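Local coordinates for protein DNA polymerase (Bacillus phage phi29, PDB 2PY5) that replicates the viral genome by protein-primed, strand-displacing DNA synthesis with high processivity and also degrades DNA through a 3'-5' exonuclease activity, at residues 255-260 with 435-440; 365-370 with 383-388; 135-140 with 378-383. The protein carries 2 engineered substitutions. All coordinates share one frame; numbering follows the deposited sequence.

Interaction 2 is the most buried of the three contacts. Interactions 1 and 3 are only partly buried. Interactions 2 and 3 share helix 376-387 and Lys383. Ala382 of helix 376-387 packs on Trp367 and Ile370 of helix 361-373, which joins the two contacts. Interaction 1 also lies in the polymerization region and touches interaction 2 through a probable hydrogen bond between Tyr259 and Asp365. Interactions 1 and 2 stay within that region, whereas interaction 3 joins it to the exonuclease region. The chemistry differs accordingly: a polar amide-hydroxyl meeting in 255-260 with 435-440, CH-pi and Met-aromatic packing in 365-370 with 383-388, and mixed glutamine-phenylalanine packing in 135-140 with 378-383.

Interaction 1. Residues 255-260 with 435-440; sequences PAQMYS and AWARYT. With EDO (1,2-ethanediol), chain T; EDO (1,2-ethanediol), chain I.
Gln257 reaches from helix 253-260 to the side of helix 427-447 and carries this contact almost alone. The two helix segments cross at 110°, with axes 9.3 Å apart. CG of Gln257 stands anti to its carbonyl carbon, and the chain then bends at chi2 (-42°). This bend lays the aliphatic part beside the other helix and turns the amide to Thr440. CG of Gln257 packs 3.7 Å from N of Ala437, and the Ala437 methyl lies nearby. Gln257 and Thr440 approach from opposite directions. OE1 of Gln257 comes within 3.1 Å of OG1 of Thr440. Thr440 OG1 donates to Trp436 O one turn back, at 2.9 Å. Thr440 N reaches the same carbonyl oxygen from the opposite face of its plane. Trp436 touches Gln257 through CB, while its indole leads away and bonds to Leu262 O. Arg261 donates to both Gln257 OE1 and Thr440 OG1. On the amide's other end, NE2 of Gln257 binds Leu253 O and makes a weak 3.0 Å bond to O1 of an ethanediol. The Thr440 side chain lies close to Val250 of the catalytic magnesium site, and that of Ala437 close to Tyr254. The chemistry implies a polar joint within the polymerization region: Arg261 bridges the two side-chain oxygens, and with Leu253 O it would fix which way round the amide lies.

Interaction 2. Residues 365-370 with 383-388; sequences DKWTYI and KLMLNS. With EDO (1,2-ethanediol), chain H; EDO (1,2-ethanediol), chain N.
A Met-aromatic contact joins two successive helices of the polymerization region, 361-373 and 376-387, as a near-antiparallel helical hairpin. The segment axes pass 9.1 Å apart at 152°. The second helix carries Lys383, which binds a nucleotide, 5-methyl-UTP, in another structure of this protein and probably takes part in nucleotide selection. It also carries Leu384 and Asn387, probably involved in placing the templating nucleotide and in binding template-primer DNA. The first helix carries Lys366, which stabilises the incoming nucleotide. Between them, Met385 lies over one face of the Trp367 indole. CG of Met385 stands 3.7 Å from the centroid of the Trp367 six-membered ring, only 3° off the normal. This is a CH-pi contact at the ring centre. Met385 SD sits above the same face but farther away, 4.7 Å from that centroid. Bends at chi2 and chi3 fold the chain back, bringing the Met385 CE methyl to 3.6 Å from Trp367 CZ2. The opposite indole face is met near its rim by Lys366 CE and Ile370 CD1, so the ring is layered between carbon groups. Phe363 also meets the indole, and Met385 packs on Phe363 and Leu185. Leu386 fills the next position along the helix. Its side chain crosses that of Thr368 at about a right angle, while the Thr368 hydroxyl bonds to Ile364 O. Leu386 CG packs 3.7 Å from Trp367 CB, and Leu386 CD1 lies 3.9 Å from Thr368 OG1.

Interaction 3. Residues 135-140 with 378-383; sequences KDFKLT and IKQLAK
The end of helix 130-136 meets the side of helix 376-387, with CA of Phe137 and CA of Gln380 7.0 Å apart. Segment 135-140 leaves its helix in a Schellman motif: Lys138 has positive phi (59°), and the chain turns away after it. Asp136 and Phe137, just before this turn, make the contact with Gln380 and Leu381. Gln380 carries most of it. A turn at chi2 (-39°) folds the Gln380 chain over Asp136. Gln380 CG lies 3.6 Å from Asp136 O and 3.8 Å from Asp136 CB. The Phe137 ring crosses the Gln380 side chain obliquely, and the ring and amide planes are 55° apart. Phe137 CE1 comes 3.6 Å from Gln380 CB. Beyond it, Phe137 CZ meets Leu381 CD2 at 4.1 Å, the two side chains crossing at about a right angle. Ala176 of helix 160-182 and Leu126 also touch Phe137. The polar end of Gln380 serves its own helix: OE1 accepts from Lys383 NZ at 3.1 Å, and NE2 bonds to Gly376 O. Asp136 is paired with Lys132. The exonuclease and polymerization regions therefore meet here by packing, with no hydrogen bond between the segments. Gln380 lends its carbon chain to this interface while its amide oxygen bonds to Lys383, a nucleotide-binding residue, and may help to place it.

Interaction 1. Residues 255-260 with 435-440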
loop_
_atom_site.group_PDB
_atom_site.type_symbol
_atom_site.label_atom_id
_atom_site.label_comp_id
_atom_site.label_asym_id
_atom_site.label_seq_id
_atom_site.Cartn_x
_atom_site.Cartn_y
_atom_site.Cartn_z
ATOM N N PRO F 255 -5.328 -10.571 8.448
ATOM C CA PRO F 255 -5.176 -11.128 9.789
ATOM C C PRO F 255 -6.021 -12.384 10.045
ATOM O O PRO F 255 -5.578 -13.298 10.771
ATOM C CB PRO F 255 -5.609 -9.971 10.699
ATOM C CG PRO F 255 -5.237 -8.765 9.943
ATOM C CD PRO F 255 -5.630 -9.129 8.510
ATOM N N ALA F 256 -7.236 -12.447 9.489
ATOM C CA ALA F 256 -8.076 -13.627 9.654
ATOM C C ALA F 256 -7.406 -14.874 9.063
ATOM O O ALA F 256 -7.446 -15.936 9.675
ATOM C CB ALA F 256 -9.450 -13.422 9.031
ATOM N N GLN F 257 -6.795 -14.751 7.894
ATOM C CA GLN F 257 -6.093 -15.921 7.313
ATOM C C GLN F 257 -4.913 -16.347 8.186
ATOM O O GLN F 257 -4.683 -17.539 8.436
ATOM C CB GLN F 257 -5.603 -15.665 5.886
ATOM C CG GLN F 257 -6.628 -15.117 4.923
ATOM C CD GLN F 257 -7.966 -15.756 5.042
ATOM O OE1 GLN F 257 -8.111 -16.972 4.902
ATOM N NE2 GLN F 257 -8.989 -14.937 5.318
ATOM N N MET F 258 -4.167 -15.355 8.653
ATOM C CA MET F 258 -3.017 -15.595 9.534
ATOM C C MET F 258 -3.426 -16.281 10.839
ATOM O O MET F 258 -2.696 -17.127 11.368
ATOM C CB MET F 258 -2.293 -14.269 9.787
ATOM C CG MET F 258 -1.754 -13.689 8.489
ATOM S SD MET F 258 -1.317 -11.943 8.610
ATOM C CE MET F 258 0.184 -12.169 9.366
ATOM N N TYR F 259 -4.610 -15.944 11.345
ATOM C CA TYR F 259 -5.041 -16.448 12.632
ATOM C C TYR F 259 -5.466 -17.907 12.581
ATOM O O TYR F 259 -5.255 -18.625 13.549
ATOM C CB TYR F 259 -6.210 -15.612 13.156
ATOM C CG TYR F 259 -6.394 -15.679 14.657
ATOM C CD1 TYR F 259 -7.395 -16.449 15.222
ATOM C CD2 TYR F 259 -5.561 -14.961 15.505
ATOM C CE1 TYR F 259 -7.560 -16.515 16.620
ATOM C CE2 TYR F 259 -5.724 -14.992 16.880
ATOM C CZ TYR F 259 -6.718 -15.782 17.438
ATOM O OH TYR F 259 -6.883 -15.812 18.793
ATOM N N SER F 260 -6.042 -18.354 11.454
ATOM C CA SER F 260 -6.699 -19.670 11.453
ATOM C C SER F 260 -6.317 -20.646 10.349
ATOM O O SER F 260 -6.604 -21.843 10.487
ATOM C CB SER F 260 -8.219 -19.507 11.465
ATOM O OG SER F 260 -8.701 -19.029 10.240
ATOM N N ALA F 435 -2.984 -16.432 -0.871
ATOM C CA ALA F 435 -3.737 -17.523 -1.499
ATOM C C ALA F 435 -4.995 -17.859 -0.710
ATOM O O ALA F 435 -6.078 -17.963 -1.263
ATOM C CB ALA F 435 -2.860 -18.775 -1.697
ATOM N N TRP F 436 -4.855 -17.991 0.605
ATOM C CA TRP F 436 -6.007 -18.233 1.427
ATOM C C TRP F 436 -7.000 -17.060 1.386
ATOM O O TRP F 436 -8.213 -17.286 1.465
ATOM C CB TRP F 436 -5.565 -18.510 2.873
ATOM C CG TRP F 436 -5.101 -19.923 3.125
ATOM C CD1 TRP F 436 -3.873 -20.327 3.590
ATOM C CD2 TRP F 436 -5.892 -21.111 3.011
ATOM N NE1 TRP F 436 -3.847 -21.696 3.733
ATOM C CE2 TRP F 436 -5.075 -22.201 3.403
ATOM C CE3 TRP F 436 -7.207 -21.362 2.624
ATOM C CZ2 TRP F 436 -5.528 -23.502 3.382
ATOM C CZ3 TRP F 436 -7.653 -22.660 2.621
ATOM C CH2 TRP F 436 -6.813 -23.716 2.995
ATOM N N ALA F 437 -6.493 -15.824 1.315
ATOM C CA ALA F 437 -7.351 -14.651 1.228
ATOM C C ALA F 437 -8.175 -14.720 -0.079
ATOM O O ALA F 437 -9.405 -14.537 -0.070
ATOM C CB ALA F 437 -6.538 -13.423 1.263
ATOM N N ARG F 438 -7.512 -15.035 -1.180
ATOM C CA ARG F 438 -8.224 -15.189 -2.451
ATOM C C ARG F 438 -9.265 -16.293 -2.363
ATOM O O ARG F 438 -10.399 -16.140 -2.824
ATOM C CB ARG F 438 -7.263 -15.486 -3.613
ATOM C CG ARG F 438 -6.427 -14.343 -4.011
ATOM C CD ARG F 438 -5.667 -14.623 -5.317
ATOM N NE ARG F 438 -4.655 -15.653 -5.153
ATOM C CZ ARG F 438 -3.469 -15.479 -4.576
ATOM N NH1 ARG F 438 -3.104 -14.293 -4.106
ATOM N NH2 ARG F 438 -2.618 -16.480 -4.492
ATOM N N TYR F 439 -8.874 -17.420 -1.764
ATOM C CA TYR F 439 -9.767 -18.553 -1.588
ATOM C C TYR F 439 -11.031 -18.125 -0.838
ATOM O O TYR F 439 -12.148 -18.494 -1.203
ATOM C CB TYR F 439 -9.036 -19.666 -0.821
ATOM C CG TYR F 439 -9.881 -20.856 -0.488
ATOM C CD1 TYR F 439 -10.002 -21.904 -1.373
ATOM C CD2 TYR F 439 -10.580 -20.925 0.719
ATOM C CE1 TYR F 439 -10.788 -22.989 -1.082
ATOM C CE2 TYR F 439 -11.369 -22.012 1.021
ATOM C CZ TYR F 439 -11.470 -23.043 0.114
ATOM O OH TYR F 439 -12.257 -24.157 0.386
ATOM N N THR F 440 -10.843 -17.363 0.235
ATOM C CA THR F 440 -11.965 -16.906 1.030
ATOM C C THR F 440 -12.982 -16.149 0.190
ATOM O O THR F 440 -14.197 -16.400 0.271
ATOM C CB THR F 440 -11.496 -16.020 2.161
ATOM O OG1 THR F 440 -10.599 -16.773 3.006
ATOM C CG2 THR F 440 -12.679 -15.507 2.972
HETATM C C1 EDO T . -11.614 -16.775 6.591
HETATM O O1 EDO T . -11.748 -15.352 6.508
HETATM C C2 EDO T . -10.700 -17.167 7.749
HETATM O O2 EDO T . -11.260 -16.759 9.006
HETATM C C1 EDO I . -6.429 -25.337 9.622
HETATM O O1 EDO I . -6.522 -26.431 8.703
HETATM C C2 EDO I . -7.746 -24.566 9.645
HETATM O O2 EDO I . -8.052 -24.069 10.959
#

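Interaction 2. Residues 365-370 with 383-388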
loop_
_atom_site.group_PDB
_atom_site.type_symbol
_atom_site.label_atom_id
_atom_site.label_comp_id
_atom_site.label_asym_id
_atom_site.label_seq_id
_atom_site.Cartn_x
_atom_site.Cartn_y
_atom_site.Cartn_z
ATOM N N ASP F 365 -3.607 -11.459 18.778
ATOM C CA ASP F 365 -4.333 -11.230 20.034
ATOM C C ASP F 365 -3.892 -9.921 20.701
ATOM O O ASP F 365 -4.735 -9.152 21.158
ATOM C CB ASP F 365 -4.115 -12.400 20.995
ATOM C CG ASP F 365 -4.911 -13.659 20.612
ATOM O OD1 ASP F 365 -5.800 -13.588 19.728
ATOM O OD2 ASP F 365 -4.661 -14.726 21.220
ATOM N N LYS F 366 -2.581 -9.676 20.741
ATOM C CA LYS F 366 -2.021 -8.479 21.403
ATOM C C LYS F 366 -2.529 -7.213 20.752
ATOM O O LYS F 366 -3.066 -6.330 21.420
ATOM C CB LYS F 366 -0.489 -8.486 21.371
ATOM C CG LYS F 366 0.173 -7.180 21.894
ATOM C CD LYS F 366 1.670 -7.149 21.618
ATOM C CE LYS F 366 2.261 -5.744 21.744
ATOM N NZ LYS F 366 2.498 -5.363 23.145
ATOM N N TRP F 367 -2.359 -7.124 19.439
ATOM C CA TRP F 367 -2.670 -5.881 18.745
ATOM C C TRP F 367 -4.172 -5.703 18.525
ATOM O O TRP F 367 -4.657 -4.578 18.479
ATOM C CB TRP F 367 -1.835 -5.765 17.458
ATOM C CG TRP F 367 -0.433 -5.480 17.802
ATOM C CD1 TRP F 367 0.623 -6.347 17.800
ATOM C CD2 TRP F 367 0.076 -4.234 18.273
ATOM N NE1 TRP F 367 1.766 -5.702 18.199
ATOM C CE2 TRP F 367 1.458 -4.404 18.508
ATOM C CE3 TRP F 367 -0.502 -2.981 18.509
ATOM C CZ2 TRP F 367 2.270 -3.367 18.987
ATOM C CZ3 TRP F 367 0.301 -1.949 18.967
ATOM C CH2 TRP F 367 1.677 -2.149 19.205
ATOM N N THR F 368 -4.914 -6.802 18.413
ATOM C CA THR F 368 -6.373 -6.723 18.375
ATOM C C THR F 368 -6.911 -6.183 19.713
ATOM O O THR F 368 -7.791 -5.322 19.729
ATOM C CB THR F 368 -7.012 -8.078 18.010
ATOM O OG1 THR F 368 -6.518 -8.508 16.736
ATOM C CG2 THR F 368 -8.518 -7.966 17.927
ATOM N N TYR F 369 -6.355 -6.637 20.838
ATOM C CA TYR F 369 -6.780 -6.090 22.129
ATOM C C TYR F 369 -6.552 -4.585 22.209
ATOM O O TYR F 369 -7.431 -3.830 22.627
ATOM C CB TYR F 369 -6.040 -6.774 23.276
ATOM C CG TYR F 369 -6.508 -6.293 24.621
ATOM C CD1 TYR F 369 -7.698 -6.757 25.160
ATOM C CD2 TYR F 369 -5.778 -5.359 25.346
ATOM C CE1 TYR F 369 -8.145 -6.319 26.397
ATOM C CE2 TYR F 369 -6.221 -4.903 26.582
ATOM C CZ TYR F 369 -7.408 -5.393 27.104
ATOM O OH TYR F 369 -7.881 -4.970 28.327
ATOM N N ILE F 370 -5.361 -4.149 21.802
ATOM C CA ILE F 370 -5.036 -2.721 21.801
ATOM C C ILE F 370 -6.005 -1.958 20.883
ATOM O O ILE F 370 -6.543 -0.916 21.264
ATOM C CB ILE F 370 -3.565 -2.468 21.433
ATOM C CG1 ILE F 370 -2.653 -2.993 22.551
ATOM C CG2 ILE F 370 -3.331 -0.979 21.187
ATOM C CD1 ILE F 370 -1.188 -3.080 22.170
ATOM N N LYS F 383 -3.990 -0.993 14.194
ATOM C CA LYS F 383 -4.402 -1.432 12.867
ATOM C C LYS F 383 -3.195 -1.534 11.947
ATOM O O LYS F 383 -3.037 -2.488 11.190
ATOM C CB LYS F 383 -5.428 -0.459 12.301
ATOM C CG LYS F 383 -6.737 -0.468 13.084
ATOM C CD LYS F 383 -7.583 0.750 12.804
ATOM C CE LYS F 383 -8.062 0.806 11.387
ATOM N NZ LYS F 383 -8.857 2.064 11.170
ATOM N N LEU F 384 -2.326 -0.532 12.020
ATOM C CA LEU F 384 -1.133 -0.527 11.210
ATOM C C LEU F 384 -0.234 -1.726 11.522
ATOM O O LEU F 384 0.285 -2.376 10.616
ATOM C CB LEU F 384 -0.383 0.800 11.403
ATOM C CG LEU F 384 0.646 1.206 10.371
ATOM C CD1 LEU F 384 0.077 1.300 8.950
ATOM C CD2 LEU F 384 1.217 2.552 10.805
ATOM N N MET F 385 -0.084 -2.062 12.799
ATOM C CA MET F 385 0.724 -3.223 13.175
ATOM C C MET F 385 0.129 -4.529 12.618
ATOM O O MET F 385 0.835 -5.378 12.087
ATOM C CB MET F 385 0.858 -3.318 14.694
ATOM C CG MET F 385 1.793 -2.274 15.295
ATOM S SD MET F 385 3.511 -2.530 14.863
ATOM C CE MET F 385 3.945 -3.964 15.861
ATOM N N LEU F 386 -1.180 -4.668 12.726
ATOM C CA LEU F 386 -1.870 -5.865 12.233
ATOM C C LEU F 386 -1.800 -5.976 10.718
ATOM O O LEU F 386 -1.676 -7.073 10.173
ATOM C CB LEU F 386 -3.332 -5.832 12.678
ATOM C CG LEU F 386 -3.535 -6.098 14.169
ATOM C CD1 LEU F 386 -4.911 -5.644 14.615
ATOM C CD2 LEU F 386 -3.322 -7.589 14.496
ATOM N N ASN F 387 -1.906 -4.830 10.042
ATOM C CA ASN F 387 -2.082 -4.802 8.572
ATOM C C ASN F 387 -0.755 -4.871 7.802
ATOM O O ASN F 387 -0.732 -5.287 6.645
ATOM C CB ASN F 387 -2.858 -3.549 8.151
ATOM C CG ASN F 387 -4.323 -3.610 8.526
ATOM O OD1 ASN F 387 -4.890 -4.702 8.652
ATOM N ND2 ASN F 387 -4.965 -2.437 8.666
ATOM N N SER F 388 0.341 -4.468 8.438
ATOM C CA SER F 388 1.624 -4.298 7.766
ATOM C C SER F 388 2.572 -5.499 7.923
ATOM O O SER F 388 3.695 -5.470 7.413
ATOM C CB SER F 388 2.321 -3.031 8.288
ATOM O OG SER F 388 1.503 -1.873 8.209
HETATM C C1 EDO H . -8.421 -3.477 10.097
HETATM O O1 EDO H . -7.923 -2.512 9.152
HETATM C C2 EDO H . -7.619 -3.367 11.393
HETATM O O2 EDO H . -6.455 -4.218 11.475
HETATM C C1 EDO N . -7.722 -11.703 17.849
HETATM O O1 EDO N . -7.845 -11.693 19.269
HETATM C C2 EDO N . -8.534 -12.856 17.288
HETATM O O2 EDO N . -9.910 -12.487 17.186
#

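Interaction 3. Residues 135-140 with 378-383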
loop_
_atom_site.group_PDB
_atom_site.type_symbol
_atom_site.label_atom_id
_atom_site.label_comp_id
_atom_site.label_asym_id
_atom_site.label_seq_id
_atom_site.Cartn_x
_atom_site.Cartn_y
_atom_site.Cartn_z
ATOM N N LYS F 135 -7.128 13.534 10.617
ATOM C CA LYS F 135 -8.484 13.082 10.916
ATOM C C LYS F 135 -8.484 11.853 11.824
ATOM O O LYS F 135 -9.095 11.852 12.892
ATOM C CB LYS F 135 -9.218 12.759 9.613
ATOM N N ASP F 136 -7.769 10.818 11.388
ATOM C CA ASP F 136 -7.784 9.517 12.068
ATOM C C ASP F 136 -7.039 9.541 13.403
ATOM O O ASP F 136 -7.415 8.825 14.346
ATOM C CB ASP F 136 -7.175 8.438 11.165
ATOM C CG ASP F 136 -8.004 8.164 9.924
ATOM O OD1 ASP F 136 -9.218 8.487 9.908
ATOM O OD2 ASP F 136 -7.428 7.611 8.962
ATOM N N PHE F 137 -5.999 10.366 13.489
ATOM C CA PHE F 137 -5.194 10.480 14.709
ATOM C C PHE F 137 -5.737 11.551 15.658
ATOM O O PHE F 137 -5.164 11.775 16.724
ATOM C CB PHE F 137 -3.722 10.781 14.383
ATOM C CG PHE F 137 -2.922 9.577 13.925
ATOM C CD1 PHE F 137 -3.298 8.850 12.802
ATOM C CD2 PHE F 137 -1.763 9.202 14.602
ATOM C CE1 PHE F 137 -2.551 7.737 12.384
ATOM C CE2 PHE F 137 -1.010 8.099 14.180
ATOM C CZ PHE F 137 -1.404 7.377 13.075
ATOM N N LYS F 138 -6.849 12.190 15.276
ATOM C CA LYS F 138 -7.528 13.212 16.091
ATOM C C LYS F 138 -6.613 14.396 16.405
ATOM O O LYS F 138 -6.518 14.831 17.553
ATOM C CB LYS F 138 -8.101 12.613 17.383
ATOM C CG LYS F 138 -8.863 11.326 17.185
ATOM C CD LYS F 138 -10.056 11.480 16.247
ATOM C CE LYS F 138 -11.175 12.291 16.865
ATOM N NZ LYS F 138 -12.482 12.027 16.187
ATOM N N LEU F 139 -5.972 14.911 15.355
ATOM C CA LEU F 139 -5.018 16.022 15.445
ATOM C C LEU F 139 -5.626 17.251 14.767
ATOM O O LEU F 139 -6.436 17.116 13.848
ATOM C CB LEU F 139 -3.697 15.642 14.756
ATOM C CG LEU F 139 -3.024 14.336 15.205
ATOM C CD1 LEU F 139 -1.778 14.078 14.377
ATOM C CD2 LEU F 139 -2.698 14.400 16.692
ATOM N N THR F 140 -5.236 18.444 15.215
ATOM C CA THR F 140 -5.775 19.686 14.657
ATOM C C THR F 140 -5.332 19.861 13.211
ATOM O O THR F 140 -4.159 19.693 12.897
ATOM C CB THR F 140 -5.330 20.915 15.469
ATOM O OG1 THR F 140 -5.751 20.766 16.829
ATOM C CG2 THR F 140 -5.940 22.190 14.897
ATOM N N ILE F 378 -3.676 5.749 18.809
ATOM C CA ILE F 378 -3.186 4.430 19.205
ATOM C C ILE F 378 -3.977 3.304 18.509
ATOM O O ILE F 378 -3.413 2.252 18.158
ATOM C CB ILE F 378 -3.173 4.270 20.732
ATOM C CG1 ILE F 378 -2.071 5.162 21.307
ATOM C CG2 ILE F 378 -2.944 2.821 21.126
ATOM C CD1 ILE F 378 -2.077 5.227 22.809
ATOM N N LYS F 379 -5.275 3.534 18.299
ATOM C CA LYS F 379 -6.086 2.566 17.562
ATOM C C LYS F 379 -5.557 2.420 16.139
ATOM O O LYS F 379 -5.430 1.313 15.642
ATOM C CB LYS F 379 -7.551 2.977 17.511
ATOM C CG LYS F 379 -8.435 1.951 16.809
ATOM C CD LYS F 379 -9.880 2.347 16.847
ATOM C CE LYS F 379 -10.771 1.235 16.359
ATOM N NZ LYS F 379 -12.195 1.506 16.689
ATOM N N GLN F 380 -5.238 3.542 15.491
ATOM C CA GLN F 380 -4.725 3.490 14.116
ATOM C C GLN F 380 -3.408 2.748 14.054
ATOM O O GLN F 380 -3.107 2.074 13.069
ATOM C CB GLN F 380 -4.499 4.902 13.534
ATOM C CG GLN F 380 -5.699 5.809 13.557
ATOM C CD GLN F 380 -6.986 5.102 13.222
ATOM O OE1 GLN F 380 -7.111 4.486 12.164
ATOM N NE2 GLN F 380 -7.956 5.183 14.128
ATOM N N LEU F 381 -2.582 2.926 15.080
ATOM C CA LEU F 381 -1.289 2.285 15.102
ATOM C C LEU F 381 -1.432 0.783 15.296
ATOM O O LEU F 381 -0.666 0.020 14.723
ATOM C CB LEU F 381 -0.398 2.887 16.174
ATOM C CG LEU F 381 0.028 4.322 15.898
ATOM C CD1 LEU F 381 0.749 4.840 17.135
ATOM C CD2 LEU F 381 0.902 4.442 14.649
ATOM N N ALA F 382 -2.422 0.367 16.081
ATOM C CA ALA F 382 -2.700 -1.069 16.253
ATOM C C ALA F 382 -3.139 -1.695 14.933
ATOM O O ALA F 382 -2.711 -2.791 14.578
ATOM C CB ALA F 382 -3.751 -1.280 17.336
ATOM N N LYS F 383 -3.990 -0.993 14.194
ATOM C CA LYS F 383 -4.402 -1.432 12.867
ATOM C C LYS F 383 -3.195 -1.534 11.947
ATOM O O LYS F 383 -3.037 -2.488 11.190
ATOM C CB LYS F 383 -5.428 -0.459 12.301
ATOM C CG LYS F 383 -6.737 -0.468 13.084
ATOM C CD LYS F 383 -7.583 0.750 12.804
ATOM C CE LYS F 383 -8.062 0.806 11.387
ATOM N NZ LYS F 383 -8.857 2.064 11.170
#